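Local structure of putative epimerase (Burkholderia cenocepacia, 4LW8) at residues A[233-236]-A[237-241]. The protein is a putative NAD(P)-dependent epimerase of the epimerase/dehydratase family, probably acting on a nucleotide sugar in the biosynthesis of the lipopolysaccharide O-antigen. Residues are numbered along the deposited sequence; the frame is centred on the assembly and turned at random.
Sequences AYLK and LIEAA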
loop_
_atom_site.group_PDB
_atom_site.type_symbol
_atom_site.label_atom_id
_atom_site.label_comp_id
_atom_site.label_asym_id
_atom_site.label_seq_id
_atom_site.Cartn_x
_atom_site.Cartn_y
_atom_site.Cartn_z
ATOM N N ALA A 233 15.089 -3.012 -21.671
ATOM C CA ALA A 233 15.230 -1.976 -20.646
ATOM C C ALA A 233 15.456 -2.578 -19.255
ATOM O O ALA A 233 16.283 -2.094 -18.490
ATOM C CB ALA A 233 13.986 -1.079 -20.632
ATOM N N TYR A 234 14.709 -3.631 -18.939
ATOM C CA TYR A 234 14.873 -4.347 -17.683
ATOM C C TYR A 234 16.326 -4.838 -17.535
ATOM O O TYR A 234 16.943 -4.686 -16.477
ATOM C CB TYR A 234 13.909 -5.538 -17.602
ATOM C CG TYR A 234 12.448 -5.199 -17.279
ATOM C CD1 TYR A 234 12.004 -3.879 -17.245
ATOM C CD2 TYR A 234 11.527 -6.210 -16.992
ATOM C CE1 TYR A 234 10.677 -3.570 -16.946
ATOM C CE2 TYR A 234 10.194 -5.912 -16.690
ATOM C CZ TYR A 234 9.777 -4.576 -16.671
ATOM O OH TYR A 234 8.458 -4.256 -16.384
ATOM N N LEU A 235 16.880 -5.392 -18.607
ATOM C CA LEU A 235 18.257 -5.869 -18.571
ATOM C C LEU A 235 19.227 -4.715 -18.311
ATOM O O LEU A 235 20.164 -4.854 -17.525
ATOM C CB LEU A 235 18.624 -6.588 -19.871
ATOM C CG LEU A 235 20.100 -6.991 -19.973
ATOM C CD1 LEU A 235 20.491 -7.991 -18.891
ATOM C CD2 LEU A 235 20.439 -7.525 -21.366
ATOM N N LYS A 236 18.995 -3.577 -18.960
ATOM C CA LYS A 236 19.839 -2.401 -18.756
ATOM C C LYS A 236 19.777 -1.927 -17.307
ATOM O O LYS A 236 20.785 -1.505 -16.741
ATOM C CB LYS A 236 19.430 -1.268 -19.710
ATOM C CG LYS A 236 19.940 -1.460 -21.128
ATOM C CD LYS A 236 21.462 -1.292 -21.161
ATOM C CE LYS A 236 22.036 -1.370 -22.569
ATOM N NZ LYS A 236 21.987 -2.757 -23.100
ATOM N N LEU A 237 18.602 -2.011 -16.695
ATOM C CA LEU A 237 18.470 -1.668 -15.281
ATOM C C LEU A 237 19.228 -2.651 -14.386
ATOM O O LEU A 237 19.819 -2.264 -13.376
ATOM C CB LEU A 237 17.001 -1.607 -14.877
ATOM C CG LEU A 237 16.261 -0.414 -15.496
ATOM C CD1 LEU A 237 14.777 -0.511 -15.179
ATOM C CD2 LEU A 237 16.849 0.904 -14.987
ATOM N N ILE A 238 19.182 -3.925 -14.743
ATOM C CA ILE A 238 19.978 -4.932 -14.051
ATOM C C ILE A 238 21.479 -4.580 -14.131
ATOM O O ILE A 238 22.170 -4.530 -13.113
ATOM C CB ILE A 238 19.726 -6.341 -14.652
ATOM C CG1 ILE A 238 18.338 -6.862 -14.243
ATOM C CG2 ILE A 238 20.832 -7.307 -14.262
ATOM C CD1 ILE A 238 18.151 -7.079 -12.746
ATOM N N GLU A 239 21.966 -4.290 -15.335
ATOM C CA GLU A 239 23.398 -4.057 -15.545
ATOM C C GLU A 239 23.880 -2.802 -14.812
ATOM O O GLU A 239 24.975 -2.782 -14.250
ATOM C CB GLU A 239 23.701 -3.922 -17.039
ATOM C CG GLU A 239 23.464 -5.186 -17.826
ATOM C CD GLU A 239 23.525 -4.978 -19.333
ATOM O OE1 GLU A 239 23.367 -3.826 -19.811
ATOM O OE2 GLU A 239 23.720 -5.988 -20.040
ATOM N N ALA A 240 23.056 -1.757 -14.811
ATOM C CA ALA A 240 23.426 -0.504 -14.155
ATOM C C ALA A 240 23.181 -0.570 -12.651
ATOM O O ALA A 240 23.830 0.136 -11.883
ATOM C CB ALA A 240 22.654 0.664 -14.767
ATOM N N ALA A 241 22.258 -1.437 -12.236
ATOM C CA ALA A 241 21.895 -1.588 -10.820
ATOM C C ALA A 241 21.760 -0.279 -10.007
ATOM O O ALA A 241 22.414 -0.126 -8.969
ATOM C CB ALA A 241 22.906 -2.494 -10.144
#
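Glu239 lays its carboxylate across the side chains of Leu235 and Lys236, four and three residues earlier in the last turns of helix 227-240, a compact example of how an amphipathic helix divides its labour. With CG anti to its own carbonyl carbon (chi1 -66°) and the chain extended beyond, Glu239 reaches back toward the start of the helix. Its two oxygens then part company: OE2 lies 3.8 Å from CG of Leu235, against the branch of that side chain, while OE1 sits 3.4 Å from CD of Lys236. The lysine, bent at chi2 and again at chi4, brings NZ to 3.7 Å from Glu239 OE1, a long salt bridge of i to i+3 spacing. This is the looser side: Glu239 is exposed, while Leu235 and Lys236 are partly exposed, touching Ala41 and Leu303.

The inward side is tighter. Tyr234 and Ile238 both rest on Leu132 of strand 130-134, and Tyr234 extends further, to Ala183 and Pro185 of strand 180-189; Leu237 packs on Phe247 of strand 246-249. CG of Leu237 stands 3.4 Å from Ala233 O, and CG1 of Ile238 is equally near Tyr234 O; the base of each side chain lies against a carbonyl oxygen of the preceding turn. The backbone beneath is regularly alpha-helical: Leu237 N bonds Ala233 O (2.9 Å), and three further i to i+4 bonds follow as far as Ala240 N to Lys236 O. Just past the helix, Ala241 takes a positive phi, while its N still bonds to Leu237 O. Such a helix, apolar toward the parallel part of the central sheet, with charged residues among those on the outer side, is characteristic of the Rossmann-type fold of this family; here it packs on strands 130-134, 180-189 and 246-249.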